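Local atomic coordinates of hyperpolarization-activated (Ih) channel (Strongylocentrotus purpuratus, PDB entry 2PTM), a protein that probably works as a voltage-gated cation channel of the hyperpolarization-activated family, whose C-terminal region, described here, consists of a C-linker and a cyclic nucleotide-binding domain that holds cAMP. Residues T92-E97 against M115-Q120; I125-S128 against I132-S135; G143-L148 against R152-V157. One frame throughout, in Å; residues are numbered along the deposited sequence.

Contact 1 of 3, residues T92-E97 against M115-Q120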
loop_
_atom_site.group_PDB
_atom_site.type_symbol
_atom_site.label_atom_id
_atom_site.label_comp_id
_atom_site.label_asym_id
_atom_site.label_seq_id
_atom_site.Cartn_x
_atom_site.Cartn_y
_atom_site.Cartn_z
ATOM N N THR A 92 -15.935 -7.300 -11.110
ATOM C CA THR A 92 -15.199 -6.123 -10.654
ATOM C C THR A 92 -13.957 -6.517 -9.853
ATOM O O THR A 92 -13.080 -5.690 -9.607
ATOM C CB THR A 92 -16.073 -5.180 -9.798
ATOM O OG1 THR A 92 -16.479 -5.853 -8.602
ATOM C CG2 THR A 92 -17.301 -4.717 -10.568
ATOM N N LEU A 93 -13.884 -7.777 -9.439
ATOM C CA LEU A 93 -12.740 -8.251 -8.661
ATOM C C LEU A 93 -11.776 -9.134 -9.449
ATOM O O LEU A 93 -10.698 -9.457 -8.958
ATOM C CB LEU A 93 -13.201 -9.000 -7.411
ATOM C CG LEU A 93 -14.081 -8.220 -6.427
ATOM C CD1 LEU A 93 -14.487 -9.120 -5.283
ATOM C CD2 LEU A 93 -13.369 -6.977 -5.903
ATOM N N LEU A 94 -12.163 -9.534 -10.656
ATOM C CA LEU A 94 -11.305 -10.394 -11.476
ATOM C C LEU A 94 -10.019 -9.679 -11.908
ATOM O O LEU A 94 -10.029 -8.477 -12.147
ATOM C CB LEU A 94 -12.068 -10.889 -12.707
ATOM C CG LEU A 94 -13.240 -11.843 -12.473
ATOM C CD1 LEU A 94 -13.915 -12.163 -13.802
ATOM C CD2 LEU A 94 -12.766 -13.118 -11.791
ATOM N N GLU A 95 -8.915 -10.417 -12.002
ATOM C CA GLU A 95 -7.659 -9.868 -12.515
ATOM C C GLU A 95 -7.271 -10.568 -13.812
ATOM O O GLU A 95 -7.215 -11.788 -13.865
ATOM C CB GLU A 95 -6.536 -10.041 -11.493
ATOM C CG GLU A 95 -6.660 -9.116 -10.292
ATOM C CD GLU A 95 -6.380 -7.666 -10.646
ATOM O OE1 GLU A 95 -5.615 -7.425 -11.602
ATOM O OE2 GLU A 95 -6.922 -6.769 -9.969
ATOM N N PHE A 96 -7.001 -9.796 -14.856
ATOM C CA PHE A 96 -6.617 -10.377 -16.146
ATOM C C PHE A 96 -5.209 -10.962 -16.079
ATOM O O PHE A 96 -4.288 -10.325 -15.567
ATOM C CB PHE A 96 -6.679 -9.299 -17.222
ATOM C CG PHE A 96 -6.386 -9.799 -18.603
ATOM C CD1 PHE A 96 -7.202 -10.743 -19.199
ATOM C CD2 PHE A 96 -5.303 -9.313 -19.313
ATOM C CE1 PHE A 96 -6.945 -11.194 -20.482
ATOM C CE2 PHE A 96 -5.043 -9.758 -20.604
ATOM C CZ PHE A 96 -5.861 -10.705 -21.184
ATOM N N GLU A 97 -5.040 -12.177 -16.581
ATOM C CA GLU A 97 -3.723 -12.813 -16.602
ATOM C C GLU A 97 -3.567 -13.497 -17.940
ATOM O O GLU A 97 -4.547 -13.978 -18.503
ATOM C CB GLU A 97 -3.575 -13.848 -15.469
ATOM C CG GLU A 97 -3.564 -13.237 -14.052
ATOM C CD GLU A 97 -3.199 -14.238 -12.972
ATOM O OE1 GLU A 97 -2.328 -15.100 -13.215
ATOM O OE2 GLU A 97 -3.779 -14.160 -11.872
ATOM N N MET A 115 -8.087 -18.539 -7.768
ATOM C CA MET A 115 -8.639 -19.455 -8.765
ATOM C C MET A 115 -8.721 -18.720 -10.095
ATOM O O MET A 115 -8.488 -17.509 -10.146
ATOM C CB MET A 115 -10.026 -19.955 -8.367
ATOM C CG MET A 115 -11.093 -18.868 -8.393
ATOM S SD MET A 115 -12.728 -19.595 -8.331
ATOM C CE MET A 115 -12.757 -20.499 -9.870
ATOM N N PHE A 116 -9.054 -19.453 -11.158
ATOM C CA PHE A 116 -8.969 -18.925 -12.523
ATOM C C PHE A 116 -10.196 -19.250 -13.358
ATOM O O PHE A 116 -10.693 -20.380 -13.326
ATOM C CB PHE A 116 -7.759 -19.520 -13.245
ATOM C CG PHE A 116 -6.455 -19.290 -12.537
ATOM C CD1 PHE A 116 -5.645 -18.215 -12.885
ATOM C CD2 PHE A 116 -6.036 -20.151 -11.530
ATOM C CE1 PHE A 116 -4.435 -18.003 -12.236
ATOM C CE2 PHE A 116 -4.835 -19.937 -10.874
ATOM C CZ PHE A 116 -4.034 -18.862 -11.224
ATOM N N PHE A 117 -10.660 -18.268 -14.124
ATOM C CA PHE A 117 -11.698 -18.480 -15.132
ATOM C C PHE A 117 -11.033 -18.388 -16.490
ATOM O O PHE A 117 -10.244 -17.471 -16.724
ATOM C CB PHE A 117 -12.779 -17.401 -15.026
ATOM C CG PHE A 117 -13.584 -17.486 -13.766
ATOM C CD1 PHE A 117 -14.759 -18.221 -13.731
ATOM C CD2 PHE A 117 -13.156 -16.853 -12.610
ATOM C CE1 PHE A 117 -15.502 -18.309 -12.570
ATOM C CE2 PHE A 117 -13.895 -16.940 -11.436
ATOM C CZ PHE A 117 -15.067 -17.667 -11.418
ATOM N N ILE A 118 -11.348 -19.322 -17.388
ATOM C CA ILE A 118 -10.732 -19.326 -18.710
ATOM C C ILE A 118 -11.551 -18.492 -19.690
ATOM O O ILE A 118 -12.695 -18.831 -20.005
ATOM C CB ILE A 118 -10.599 -20.758 -19.277
ATOM C CG1 ILE A 118 -9.780 -21.643 -18.326
ATOM C CG2 ILE A 118 -9.961 -20.741 -20.664
ATOM C CD1 ILE A 118 -9.694 -23.118 -18.774
ATOM N N GLN A 119 -10.978 -17.392 -20.164
ATOM C CA GLN A 119 -11.636 -16.636 -21.216
ATOM C C GLN A 119 -11.370 -17.366 -22.509
ATOM O O GLN A 119 -12.298 -17.790 -23.207
ATOM C CB GLN A 119 -11.090 -15.222 -21.326
ATOM C CG GLN A 119 -11.732 -14.443 -22.487
ATOM C CD GLN A 119 -11.245 -13.027 -22.541
ATOM O OE1 GLN A 119 -10.074 -12.771 -22.831
ATOM N NE2 GLN A 119 -12.131 -12.091 -22.243
ATOM N N GLN A 120 -10.091 -17.535 -22.822
ATOM C CA GLN A 120 -9.725 -18.300 -24.005
ATOM C C GLN A 120 -8.496 -19.151 -23.770
ATOM O O GLN A 120 -7.559 -18.720 -23.111
ATOM C CB GLN A 120 -9.521 -17.372 -25.199
ATOM C CG GLN A 120 -10.822 -17.135 -25.959
ATOM C CD GLN A 120 -10.615 -16.398 -27.254
ATOM O OE1 GLN A 120 -10.864 -16.936 -28.337
ATOM N NE2 GLN A 120 -10.163 -15.153 -27.158
#

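Contact 2 of 3, residues I125-S128 against I132-S135. With CMP (adenosine-3',5'-cyclic-monophosphate), chain C.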
loop_
_atom_site.group_PDB
_atom_site.type_symbol
_atom_site.label_atom_id
_atom_site.label_comp_id
_atom_site.label_asym_id
_atom_site.label_seq_id
_atom_site.Cartn_x
_atom_site.Cartn_y
_atom_site.Cartn_z
ATOM N N ILE A 125 -5.385 -30.854 -17.143
ATOM C CA ILE A 125 -5.375 -31.161 -15.718
ATOM C C ILE A 125 -4.538 -32.427 -15.524
ATOM O O ILE A 125 -4.905 -33.490 -16.010
ATOM C CB ILE A 125 -6.813 -31.405 -15.188
ATOM C CG1 ILE A 125 -7.737 -30.228 -15.551
ATOM C CG2 ILE A 125 -6.804 -31.679 -13.685
ATOM C CD1 ILE A 125 -7.246 -28.885 -15.081
ATOM N N ILE A 126 -3.414 -32.310 -14.824
ATOM C CA ILE A 126 -2.451 -33.402 -14.725
ATOM C C ILE A 126 -2.349 -33.924 -13.295
ATOM O O ILE A 126 -1.969 -33.186 -12.388
ATOM C CB ILE A 126 -1.049 -32.937 -15.197
ATOM C CG1 ILE A 126 -1.152 -32.259 -16.571
ATOM C CG2 ILE A 126 -0.058 -34.108 -15.190
ATOM C CD1 ILE A 126 0.164 -31.742 -17.113
ATOM N N MET A 127 -2.690 -35.192 -13.093
ATOM C CA MET A 127 -2.656 -35.785 -11.761
ATOM C C MET A 127 -1.222 -35.989 -11.289
ATOM O O MET A 127 -0.283 -35.888 -12.078
ATOM C CB MET A 127 -3.422 -37.112 -11.739
ATOM C CG MET A 127 -4.874 -36.983 -12.165
ATOM S SD MET A 127 -5.671 -35.534 -11.435
ATOM C CE MET A 127 -5.516 -35.893 -9.678
ATOM N N SER A 128 -1.060 -36.286 -10.003
ATOM C CA SER A 128 0.263 -36.410 -9.405
ATOM C C SER A 128 1.061 -37.561 -10.010
ATOM O O SER A 128 2.283 -37.618 -9.878
ATOM C CB SER A 128 0.148 -36.593 -7.893
ATOM O OG SER A 128 -0.432 -37.847 -7.580
ATOM N N ILE A 132 -3.199 -37.279 -17.525
ATOM C CA ILE A 132 -4.053 -36.136 -17.796
ATOM C C ILE A 132 -5.494 -36.546 -17.537
ATOM O O ILE A 132 -6.034 -37.413 -18.228
ATOM C CB ILE A 132 -3.882 -35.657 -19.240
ATOM C CG1 ILE A 132 -2.434 -35.199 -19.457
ATOM C CG2 ILE A 132 -4.879 -34.533 -19.557
ATOM C CD1 ILE A 132 -2.103 -34.863 -20.895
ATOM N N ALA A 133 -6.100 -35.960 -16.510
ATOM C CA ALA A 133 -7.471 -36.307 -16.149
ATOM C C ALA A 133 -8.422 -35.786 -17.215
ATOM O O ALA A 133 -9.356 -36.464 -17.622
ATOM C CB ALA A 133 -7.828 -35.723 -14.791
ATOM N N THR A 134 -8.168 -34.570 -17.669
ATOM C CA THR A 134 -9.044 -33.928 -18.626
ATOM C C THR A 134 -8.398 -32.633 -19.082
ATOM O O THR A 134 -7.357 -32.232 -18.554
ATOM C CB THR A 134 -10.408 -33.606 -17.994
ATOM O OG1 THR A 134 -11.348 -33.257 -19.018
ATOM C CG2 THR A 134 -10.278 -32.451 -17.003
ATOM N N SER A 135 -9.008 -31.998 -20.078
ATOM C CA SER A 135 -8.584 -30.675 -20.515
ATOM C C SER A 135 -9.763 -29.735 -20.369
ATOM O O SER A 135 -10.912 -30.158 -20.502
ATOM C CB SER A 135 -8.104 -30.711 -21.968
ATOM O OG SER A 135 -7.112 -31.712 -22.131
HETATM P P CMP C . -7.071 -26.953 -7.215
HETATM O O1P CMP C . -6.796 -28.261 -6.409
HETATM O O2P CMP C . -7.214 -25.715 -6.464
HETATM O "O5'" CMP C . -5.900 -27.019 -8.317
HETATM C "C5'" CMP C . -5.925 -27.778 -9.503
HETATM C "C4'" CMP C . -7.263 -27.703 -10.225
HETATM O "O4'" CMP C . -7.507 -28.711 -11.200
HETATM C "C3'" CMP C . -8.335 -28.014 -9.209
HETATM O "O3'" CMP C . -8.429 -27.282 -8.035
HETATM C "C2'" CMP C . -9.631 -28.175 -10.005
HETATM O "O2'" CMP C . -10.055 -26.896 -10.455
HETATM C "C1'" CMP C . -8.972 -28.841 -11.262
HETATM N N9 CMP C . -9.282 -30.238 -11.349
HETATM C C8 CMP C . -8.782 -31.317 -10.577
HETATM N N7 CMP C . -9.265 -32.506 -10.976
HETATM C C5 CMP C . -10.132 -32.212 -12.035
HETATM C C6 CMP C . -10.972 -32.990 -12.883
HETATM N N6 CMP C . -11.023 -34.355 -12.755
HETATM N N1 CMP C . -11.724 -32.355 -13.832
HETATM C C2 CMP C . -11.633 -31.011 -13.948
HETATM N N3 CMP C . -10.885 -30.144 -13.232
HETATM C C4 CMP C . -10.141 -30.784 -12.297
#

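Contact 3 of 3, residues G143-L148 against R152-V157. With CMP (adenosine-3',5'-cyclic-monophosphate), chain C.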
loop_
_atom_site.group_PDB
_atom_site.type_symbol
_atom_site.label_atom_id
_atom_site.label_comp_id
_atom_site.label_asym_id
_atom_site.label_seq_id
_atom_site.Cartn_x
_atom_site.Cartn_y
_atom_site.Cartn_z
ATOM N N GLY A 143 -8.826 -24.315 -10.114
ATOM C CA GLY A 143 -8.059 -23.800 -8.992
ATOM C C GLY A 143 -8.964 -23.432 -7.830
ATOM O O GLY A 143 -8.550 -22.740 -6.895
ATOM N N GLU A 144 -10.210 -23.889 -7.888
ATOM C CA GLU A 144 -11.164 -23.573 -6.832
ATOM C C GLU A 144 -11.090 -24.544 -5.647
ATOM O O GLU A 144 -11.443 -24.180 -4.524
ATOM C CB GLU A 144 -12.597 -23.536 -7.382
ATOM C CG GLU A 144 -13.257 -24.901 -7.544
ATOM C CD GLU A 144 -12.763 -25.674 -8.751
ATOM O OE1 GLU A 144 -11.960 -25.142 -9.536
ATOM O OE2 GLU A 144 -13.190 -26.830 -8.925
ATOM N N ILE A 145 -10.657 -25.776 -5.894
ATOM C CA ILE A 145 -10.744 -26.817 -4.863
ATOM C C ILE A 145 -9.951 -26.399 -3.638
ATOM O O ILE A 145 -10.451 -26.430 -2.508
ATOM C CB ILE A 145 -10.190 -28.190 -5.342
ATOM C CG1 ILE A 145 -10.935 -28.705 -6.569
ATOM C CG2 ILE A 145 -10.264 -29.201 -4.217
ATOM C CD1 ILE A 145 -12.394 -28.635 -6.435
ATOM N N CYS A 146 -8.707 -25.999 -3.876
ATOM C CA CYS A 146 -7.798 -25.562 -2.817
ATOM C C CYS A 146 -8.373 -24.397 -2.003
ATOM O O CYS A 146 -8.158 -24.303 -0.798
ATOM C CB CYS A 146 -6.473 -25.154 -3.461
ATOM S SG CYS A 146 -5.201 -24.648 -2.341
ATOM N N LEU A 147 -9.101 -23.504 -2.666
ATOM C CA LEU A 147 -9.723 -22.368 -1.977
ATOM C C LEU A 147 -10.892 -22.806 -1.101
ATOM O O LEU A 147 -11.214 -22.156 -0.108
ATOM C CB LEU A 147 -10.211 -21.320 -2.981
ATOM C CG LEU A 147 -9.171 -20.732 -3.935
ATOM C CD1 LEU A 147 -9.737 -19.507 -4.613
ATOM C CD2 LEU A 147 -7.922 -20.373 -3.172
ATOM N N LEU A 148 -11.543 -23.893 -1.492
ATOM C CA LEU A 148 -12.673 -24.417 -0.731
ATOM C C LEU A 148 -12.214 -25.225 0.480
ATOM O O LEU A 148 -12.818 -25.148 1.551
ATOM C CB LEU A 148 -13.583 -25.266 -1.629
ATOM C CG LEU A 148 -14.335 -24.526 -2.738
ATOM C CD1 LEU A 148 -14.949 -25.505 -3.746
ATOM C CD2 LEU A 148 -15.399 -23.619 -2.138
ATOM N N ARG A 152 -4.305 -28.121 -0.129
ATOM C CA ARG A 152 -3.335 -27.939 -1.208
ATOM C C ARG A 152 -3.944 -28.219 -2.572
ATOM O O ARG A 152 -4.988 -28.846 -2.664
ATOM C CB ARG A 152 -2.121 -28.840 -0.988
ATOM C CG ARG A 152 -1.424 -28.602 0.345
ATOM C CD ARG A 152 -0.335 -29.624 0.590
ATOM N NE ARG A 152 0.380 -29.362 1.839
ATOM C CZ ARG A 152 1.522 -28.686 1.910
ATOM N NH1 ARG A 152 2.081 -28.217 0.804
ATOM N NH2 ARG A 152 2.118 -28.488 3.080
ATOM N N ARG A 153 -3.276 -27.746 -3.625
ATOM C CA ARG A 153 -3.670 -28.043 -5.003
ATOM C C ARG A 153 -3.712 -29.553 -5.235
ATOM O O ARG A 153 -2.780 -30.255 -4.856
ATOM C CB ARG A 153 -2.677 -27.413 -5.978
ATOM C CG ARG A 153 -2.515 -25.887 -5.855
ATOM C CD ARG A 153 -3.790 -25.139 -6.191
ATOM N NE ARG A 153 -3.530 -23.735 -6.504
ATOM C CZ ARG A 153 -4.474 -22.831 -6.747
ATOM N NH1 ARG A 153 -5.753 -23.179 -6.706
ATOM N NH2 ARG A 153 -4.135 -21.576 -7.041
ATOM N N VAL A 154 -4.777 -30.055 -5.867
ATOM C CA VAL A 154 -4.934 -31.508 -6.018
ATOM C C VAL A 154 -4.460 -32.043 -7.365
ATOM O O VAL A 154 -4.437 -33.253 -7.588
ATOM C CB VAL A 154 -6.380 -31.983 -5.735
ATOM C CG1 VAL A 154 -6.847 -31.450 -4.392
ATOM C CG2 VAL A 154 -7.330 -31.562 -6.858
ATOM N N ALA A 155 -4.058 -31.136 -8.248
ATOM C CA ALA A 155 -3.631 -31.507 -9.587
ATOM C C ALA A 155 -2.784 -30.363 -10.100
ATOM O O ALA A 155 -2.828 -29.274 -9.536
ATOM C CB ALA A 155 -4.847 -31.705 -10.494
ATOM N N SER A 156 -2.005 -30.595 -11.151
ATOM C CA SER A 156 -1.339 -29.482 -11.823
ATOM C C SER A 156 -2.184 -29.027 -13.007
ATOM O O SER A 156 -3.013 -29.788 -13.517
ATOM C CB SER A 156 0.062 -29.884 -12.293
ATOM O OG SER A 156 0.852 -30.345 -11.207
ATOM N N VAL A 157 -1.997 -27.781 -13.436
ATOM C CA VAL A 157 -2.713 -27.277 -14.599
ATOM C C VAL A 157 -1.693 -26.660 -15.538
ATOM O O VAL A 157 -0.973 -25.736 -15.153
ATOM C CB VAL A 157 -3.756 -26.221 -14.199
ATOM C CG1 VAL A 157 -4.518 -25.708 -15.435
ATOM C CG2 VAL A 157 -4.725 -26.807 -13.147
HETATM P P CMP C . -7.071 -26.953 -7.215
HETATM O O1P CMP C . -6.796 -28.261 -6.409
HETATM O O2P CMP C . -7.214 -25.715 -6.464
HETATM O "O5'" CMP C . -5.900 -27.019 -8.317
HETATM C "C5'" CMP C . -5.925 -27.778 -9.503
HETATM C "C4'" CMP C . -7.263 -27.703 -10.225
HETATM O "O4'" CMP C . -7.507 -28.711 -11.200
HETATM C "C3'" CMP C . -8.335 -28.014 -9.209
HETATM O "O3'" CMP C . -8.429 -27.282 -8.035
HETATM C "C2'" CMP C . -9.631 -28.175 -10.005
HETATM O "O2'" CMP C . -10.055 -26.896 -10.455
HETATM C "C1'" CMP C . -8.972 -28.841 -11.262
HETATM N N9 CMP C . -9.282 -30.238 -11.349
HETATM C C8 CMP C . -8.782 -31.317 -10.577
HETATM N N7 CMP C . -9.265 -32.506 -10.976
HETATM C C5 CMP C . -10.132 -32.212 -12.035
HETATM C C6 CMP C . -10.972 -32.990 -12.883
HETATM N N6 CMP C . -11.023 -34.355 -12.755
HETATM N N1 CMP C . -11.724 -32.355 -13.832
HETATM C C2 CMP C . -11.633 -31.011 -13.948
HETATM N N3 CMP C . -10.885 -30.144 -13.232
HETATM C C4 CMP C . -10.141 -30.784 -12.297
#

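Contact 1 of 3, residues T92-E97 against M115-Q120
Glu97 sets its carboxylate edge-on against the rim of the Phe116 ring: OE1 of Glu97 lies 3.7 Å from CE1 of Phe116, almost in the plane of the ring. The carboxylate plane is turned 76° from that of the ring, and the two side chains run roughly perpendicular to each other. Such an edge-on approach presents the oxygen to ring hydrogens that carry a slight positive charge, so the pairing is probably mildly favourable. The charge has its main partners outside the two segments, OE2 forming a salt bridge to Arg114 NE and a hydrogen bond to Ser167 OG.

At the other end the meeting is apolar. The CD2 methyl of Leu94 comes within 3.8 Å of CD2 of Phe117, again with the side chains nearly at right angles. One face of the Phe117 ring carries the Met115 methyl, with CE 3.9 Å above the ring plane and displaced toward its rim. Phe96, with CG anti to the backbone N (chi1 -176°), brings its CE1 to 4.2 Å from OE1 of Gln119, an oxygen that is hydrogen-bonded to Thr164 OG1.

No hydrogen bond joins the two segments, and even their nearest CA atoms, those of Leu94 and Phe117, are 8.9 Å apart. The reason is topological: strand 163-169 runs between strands 95-99 and 114-118. Gln119 and Gln120 form a classic beta bulge opposite Thr164 of that middle strand. Side chains meeting across an intervening strand in this way belong to one antiparallel sheet of the beta roll in cyclic nucleotide-binding domains.

Contact 2 of 3, residues I125-S128 against I132-S135
Ile125 and Thr134 lie side by side and point the same way, with CG1 of Ile125 and CG2 of Thr134 3.7 Å apart, and both reach the bound cAMP. The Ile125 CG2 methyl sits over a face of the adenine, 3.7 Å from N9 of the nucleotide. Over the same face, farther along the base, comes the Thr134 methyl, with CG2 3.5 Å from N1 of the adenine. The threonine torsion (chi1 -167°) explains this, for it directs OG1 anti to the backbone N and leaves the methyl between N and the carbonyl carbon, aimed at the purine.

Behind these methyls stands the backbone of the hairpin. Ile125 N donates to Thr134 O at 2.8 Å in an almost straight bond (171°), while Ala133 N reaches Ile125 O at the same length but in a more bent bond (N-H...O 144°). Ile125 O also receives a CA-H contact from Ile132, whose CA is 3.3 Å away. Ile126 and Ile132 are an antiparallel non-hydrogen-bonded pair with side chains on the face opposite the nucleotide. The Ala133 methyl rests 4.0 Å from SD of Met127, whose bent chain also touches Ala155.

Farther out, Ile125 packs on Val157 and Ala155, Ile126 is tied by its backbone to Ser156, and Ser135 OG is hydrogen-bonded to Asp124 OD1, a link between the two strands of the hairpin. Across this contact the adenine meets methyl groups and no donor or acceptor of the hairpin, so this side of the pocket probably holds the base by shape and dispersion, with little demand on its polar edge.

Contact 3 of 3, residues G143-L148 against R152-V157
Arg153 reaches Gly143 beside the cyclic phosphate, in the phosphate-binding cassette of the cyclic nucleotide-binding domain, where the short helix 145-149 meets the segment leading into strand 156-159. The arginine chain, bent at chi2 (-64°), folds back and presents the edge of its guanidinium, with both acceptors near its plane: NH1 donates to O2P of cAMP at 2.9 Å and makes a weak bond to Gly143 O at 2.8 Å. NH2 is held by Arg114 O, and bonds at both NH1 and NH2 probably limit rotation of the group. Replacing this arginine by an alanine removes the guanidinium and is likely to leave O2P with a weaker hold and Gly143 O and Arg114 O without their arginine partner.

Cys146 packs alongside the arginine chain, its CB 3.8 Å from CD of Arg153, while its backbone N donates to O2P. At the second exocyclic oxygen, Val154 N donates to O1P at 2.8 Å. Beside the phosphate the Ile145 and Val154 side chains cross at about a right angle, with CG2 of Ile145 4.1 Å from CG1 of Val154.

The Glu144 carboxylate reaches the ribose on a chain bent at chi2 (-76°), and its OE2 forms a salt bridge with Arg194. The ribose hydroxyl O2' is gripped twice: it accepts from Gly143 N at 2.9 Å and donates to Glu144 OE1 at 2.7 Å.

Overall arrangement
Followed from the N terminus, the three contacts come in series, and none nests within or crosses another. Contact 1 opens at the end of helix 84-93 and closes a loop containing strand 104-106, tying together two strands of the first sheet. Contact 2 then closes the hairpin of strands 123-126 and 132-136 at the edge of the second sheet. Contact 3 closes last, bringing helix 145-149 to the entry of strand 156-159. That strand neighbours 123-126, so contacts 2 and 3, with centres about 12 Å apart, share a sheet and a ligand. Contact 1 touches contact 3 where Met115 packs on Gly143, linking the two sheets through the cassette.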